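Local coordinates for protein putative oxidoreductase (Bacteroides fragilis NCTC 9343, PDB 3EOF) that binds flavin mononucleotide and is probably an FMN-dependent oxidoreductase of the nitroreductase family, at residues I128-T133 and P153-T158. Numbering follows the deposited sequence.
Sequences ICYLGT and PITTVT. With FMN (flavin mononucleotide), chain C.
The ring of Tyr130 takes Val157 on one face: methyl CG2 sits 4.0 Å from the ring centroid, 30° off the ring normal, a CH-pi contact. At the ring edge, in plane, Thr155 OG1 approaches Tyr130 CD1 at 3.6 Å, while the flavin methyl C8M meets the ring obliquely. With CG anti to its carbonyl carbon (chi1 -78°), Tyr130 lies side by side with Val157, and its hydroxyl goes on to bond Gln115 of helix 100-123. The other Val157 methyl, CG1, packs on Ile128 CB at 3.8 Å. On the opposite face of the sheet Leu131 CD1 rests against two threonine methyls, CG2 of Thr156 and CG2 of Thr158, each 3.7 Å away, and Met67 adjoins both Leu131 and Thr158. Strands 127-131 and 151-160 run antiparallel here, adjacent at one edge of the four-stranded antiparallel sheet of the nitroreductase fold, with 127-131 outermost within the chain and bordering the flavin. Cys129 and Thr158 are a hydrogen-bonded pair: Cys129 N gives to Thr158 O, and Thr158 N returns to Cys129 O at 3.0 Å, both in the carbonyl plane. Tyr130 and Val157 follow as a non-hydrogen-bonded pair, then Leu131 N bonds Thr156 O. At Ile154 and Thr155, which both face Phe77 on strand 73-80, the second strand has a classic beta bulge. Beside the bulge a water donates to Ile154 O and, weakly, to Leu131 O, which also receives a weak bond from Thr155 OG1. Next along the chain, Gly132 N donates to flavin O4 (3.1 Å) and, weakly, to N5. Cys129 SG, anti to its backbone N (chi1 -176°), stands 3.5 Å from flavin N1.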
ATOM      1  N   ILE A 128       8.958  -9.233 -10.967  1.00 20.73           N
ATOM      2  CA  ILE A 128       8.746  -9.228  -9.546  1.00 21.57           C
ATOM      3  C   ILE A 128       7.539 -10.131  -9.205  1.00 22.40           C
ATOM      4  O   ILE A 128       6.724 -10.478 -10.046  1.00 20.18           O
ATOM      5  CB  ILE A 128       8.495  -7.774  -9.019  1.00 21.64           C
ATOM      6  CG1 ILE A 128       7.157  -7.220  -9.522  1.00 22.93           C
ATOM      7  CG2 ILE A 128       9.668  -6.784  -9.432  1.00 22.96           C
ATOM      8  CD1 ILE A 128       5.906  -7.619  -8.733  1.00 15.61           C
ATOM      9  N   CYS A 129       7.455 -10.469  -7.932  1.00 24.06           N
ATOM     10  CA  CYS A 129       6.368 -11.241  -7.373  1.00 23.52           C
ATOM     11  C   CYS A 129       6.270 -10.851  -5.911  1.00 23.07           C
ATOM     12  O   CYS A 129       7.271 -10.833  -5.194  1.00 23.49           O
ATOM     13  CB  CYS A 129       6.627 -12.735  -7.476  1.00 24.55           C
ATOM     14  SG  CYS A 129       5.249 -13.711  -6.891  1.00 24.34           S
ATOM     15  N   TYR A 130       5.077 -10.493  -5.466  1.00 24.04           N
ATOM     16  CA  TYR A 130       4.871 -10.184  -4.075  1.00 23.78           C
ATOM     17  C   TYR A 130       4.621 -11.499  -3.383  1.00 25.35           C
ATOM     18  O   TYR A 130       4.056 -12.394  -3.988  1.00 27.90           O
ATOM     19  CB  TYR A 130       3.640  -9.322  -3.900  1.00 22.04           C
ATOM     20  CG  TYR A 130       3.802  -7.826  -4.238  1.00 21.19           C
ATOM     21  CD1 TYR A 130       4.158  -6.926  -3.256  1.00 26.06           C
ATOM     22  CD2 TYR A 130       3.525  -7.333  -5.476  1.00 21.10           C
ATOM     23  CE1 TYR A 130       4.244  -5.559  -3.507  1.00 15.15           C
ATOM     24  CE2 TYR A 130       3.629  -5.949  -5.747  1.00 17.37           C
ATOM     25  CZ  TYR A 130       3.991  -5.075  -4.711  1.00 20.67           C
ATOM     26  OH  TYR A 130       4.131  -3.701  -4.868  1.00 17.70           O
ATOM     27  N   LEU A 131       5.050 -11.611  -2.132  1.00 26.55           N
ATOM     28  CA  LEU A 131       4.745 -12.778  -1.320  1.00 30.55           C
ATOM     29  C   LEU A 131       3.787 -12.259  -0.197  1.00 32.99           C
ATOM     30  O   LEU A 131       4.146 -11.360   0.669  1.00 32.75           O
ATOM     31  CB  LEU A 131       5.997 -13.467  -0.771  1.00 28.52           C
ATOM     32  CG  LEU A 131       7.204 -13.678  -1.701  1.00 29.12           C
ATOM     33  CD1 LEU A 131       8.431 -14.056  -0.865  1.00 26.34           C
ATOM     34  CD2 LEU A 131       6.933 -14.699  -2.835  1.00 27.55           C
ATOM     35  N   GLY A 132       2.570 -12.823  -0.245  1.00 31.83           N
ATOM     36  CA  GLY A 132       1.495 -12.524   0.713  1.00 32.55           C
ATOM     37  C   GLY A 132       1.715 -13.254   2.017  1.00 32.19           C
ATOM     38  O   GLY A 132       1.089 -12.963   3.071  1.00 31.97           O
ATOM     39  N   THR A 133       2.648 -14.191   1.959  1.00 28.60           N
ATOM     40  CA  THR A 133       3.022 -14.981   3.123  1.00 26.11           C
ATOM     41  C   THR A 133       3.686 -14.165   4.238  1.00 24.38           C
ATOM     42  O   THR A 133       3.829 -14.636   5.379  1.00 22.96           O
ATOM     43  CB  THR A 133       3.903 -16.122   2.669  1.00 26.54           C
ATOM     44  OG1 THR A 133       4.867 -15.618   1.720  1.00 25.62           O
ATOM     45  CG2 THR A 133       3.039 -17.156   1.977  1.00 22.74           C
ATOM     46  N   PRO A 153       7.212  -6.453   9.253  1.00 20.27           N
ATOM     47  CA  PRO A 153       7.289  -6.765   7.834  1.00 18.39           C
ATOM     48  C   PRO A 153       5.915  -6.707   7.192  1.00 19.63           C
ATOM     49  O   PRO A 153       4.960  -7.320   7.691  1.00 19.50           O
ATOM     50  CB  PRO A 153       7.816  -8.182   7.829  1.00 17.48           C
ATOM     51  CG  PRO A 153       7.249  -8.781   9.057  1.00 16.28           C
ATOM     52  CD  PRO A 153       7.328  -7.688  10.074  1.00 17.33           C
ATOM     53  N   ILE A 154       5.804  -5.890   6.142  1.00 20.95           N
ATOM     54  CA  ILE A 154       4.530  -5.662   5.456  1.00 22.75           C
ATOM     55  C   ILE A 154       4.399  -6.594   4.265  1.00 25.08           C
ATOM     56  O   ILE A 154       3.467  -7.411   4.204  1.00 25.06           O
ATOM     57  CB  ILE A 154       4.361  -4.167   5.025  1.00 24.56           C
ATOM     58  CG1 ILE A 154       4.260  -3.295   6.294  1.00 24.77           C
ATOM     59  CG2 ILE A 154       3.092  -3.937   4.169  1.00 20.30           C
ATOM     60  CD1 ILE A 154       3.182  -3.708   7.266  1.00 22.85           C
ATOM     61  N   THR A 155       5.285  -6.451   3.299  1.00 25.41           N
ATOM     62  CA  THR A 155       5.300  -7.381   2.178  1.00 26.40           C
ATOM     63  C   THR A 155       6.740  -7.671   1.720  1.00 25.52           C
ATOM     64  O   THR A 155       7.669  -6.981   2.114  1.00 25.97           O
ATOM     65  CB  THR A 155       4.449  -6.955   1.007  1.00 28.72           C
ATOM     66  OG1 THR A 155       4.321  -8.077   0.106  1.00 33.03           O
ATOM     67  CG2 THR A 155       5.082  -5.777   0.318  1.00 23.43           C
ATOM     68  N   THR A 156       6.877  -8.726   0.910  1.00 21.60           N
ATOM     69  CA  THR A 156       8.144  -9.192   0.399  1.00 20.16           C
ATOM     70  C   THR A 156       8.012  -9.341  -1.079  1.00 22.82           C
ATOM     71  O   THR A 156       6.986  -9.803  -1.552  1.00 24.89           O
ATOM     72  CB  THR A 156       8.517 -10.554   1.003  1.00 21.91           C
ATOM     73  OG1 THR A 156       8.475 -10.416   2.428  1.00 21.02           O
ATOM     74  CG2 THR A 156       9.950 -10.970   0.540  1.00 21.40           C
ATOM     75  N   VAL A 157       9.043  -8.907  -1.799  1.00 23.39           N
ATOM     76  CA  VAL A 157       9.080  -8.987  -3.233  1.00 22.40           C
ATOM     77  C   VAL A 157      10.338  -9.690  -3.671  1.00 24.78           C
ATOM     78  O   VAL A 157      11.449  -9.296  -3.308  1.00 26.43           O
ATOM     79  CB  VAL A 157       9.045  -7.592  -3.823  1.00 22.21           C
ATOM     80  CG1 VAL A 157       9.256  -7.567  -5.339  1.00 19.42           C
ATOM     81  CG2 VAL A 157       7.736  -6.922  -3.447  1.00 22.24           C
ATOM     82  N   THR A 158      10.151 -10.739  -4.465  1.00 25.62           N
ATOM     83  CA  THR A 158      11.242 -11.470  -5.126  1.00 23.36           C
ATOM     84  C   THR A 158      11.421 -10.760  -6.486  1.00 23.54           C
ATOM     85  O   THR A 158      10.446 -10.448  -7.160  1.00 24.15           O
ATOM     86  CB  THR A 158      10.906 -12.947  -5.212  1.00 23.03           C
ATOM     87  OG1 THR A 158       9.702 -13.129  -5.973  1.00 20.25           O
ATOM     88  CG2 THR A 158      10.716 -13.514  -3.742  1.00 18.29           C
TER
HETATM   89  N1  FMN C 300       1.964 -14.666  -5.943  1.00 33.36           N
HETATM   90  C2  FMN C 300       2.449 -15.898  -5.489  1.00 35.43           C
HETATM   91  O2  FMN C 300       2.821 -16.771  -6.289  1.00 31.38           O
HETATM   92  N3  FMN C 300       2.496 -16.190  -4.125  1.00 32.31           N
HETATM   93  C4  FMN C 300       2.068 -15.276  -3.142  1.00 40.49           C
HETATM   94  O4  FMN C 300       2.507 -15.399  -1.936  1.00 35.07           O
HETATM   95  C4A FMN C 300       1.558 -14.032  -3.630  1.00 35.71           C
HETATM   96  N5  FMN C 300       1.109 -13.080  -2.726  1.00 35.20           N
HETATM   97  C5A FMN C 300       0.651 -11.838  -3.141  1.00 40.60           C
HETATM   98  C6  FMN C 300       0.238 -10.936  -2.151  1.00 36.95           C
HETATM   99  C7  FMN C 300      -0.244  -9.685  -2.489  1.00 34.24           C
HETATM  100  C7M FMN C 300      -0.692  -8.780  -1.377  1.00 31.24           C
HETATM  101  C8  FMN C 300      -0.330  -9.325  -3.832  1.00 30.00           C
HETATM  102  C8M FMN C 300      -0.622  -7.899  -4.163  1.00 29.62           C
HETATM  103  C9  FMN C 300       0.084 -10.228  -4.837  1.00 35.91           C
HETATM  104  C9A FMN C 300       0.585 -11.515  -4.515  1.00 31.66           C
HETATM  105  N10 FMN C 300       1.015 -12.481  -5.460  1.00 33.30           N
HETATM  106  C10 FMN C 300       1.500 -13.725  -5.019  1.00 36.13           C
HETATM  107  C1' FMN C 300       0.901 -12.257  -6.966  1.00 23.93           C
HETATM  108  C2' FMN C 300      -0.557 -12.405  -7.377  1.00 24.82           C
HETATM  109  O2' FMN C 300      -0.912 -13.791  -7.286  1.00 36.23           O
HETATM  110  C3' FMN C 300      -0.821 -11.786  -8.736  1.00 31.32           C
HETATM  111  O3' FMN C 300      -0.659 -10.355  -8.736  1.00 25.00           O
HETATM  112  C4' FMN C 300      -2.225 -12.111  -9.265  1.00 27.01           C
HETATM  113  O4' FMN C 300      -2.334 -13.482  -9.591  1.00 34.24           O
HETATM  114  C5' FMN C 300      -2.463 -11.375 -10.553  1.00 18.34           C
HETATM  115  O5' FMN C 300      -1.350 -11.733 -11.374  1.00 26.25           O
HETATM  116  P   FMN C 300      -0.476 -10.608 -12.169  1.00 38.94           P
HETATM  117  O1P FMN C 300       0.262  -9.688 -11.174  1.00 20.30           O
HETATM  118  O2P FMN C 300      -1.429  -9.778 -12.990  1.00 30.73           O
HETATM  119  O3P FMN C 300       0.408 -11.424 -13.123  1.00 32.22           O
HETATM  120  O   HOH W   1       2.197  -9.252   2.426  1.00 31.82           O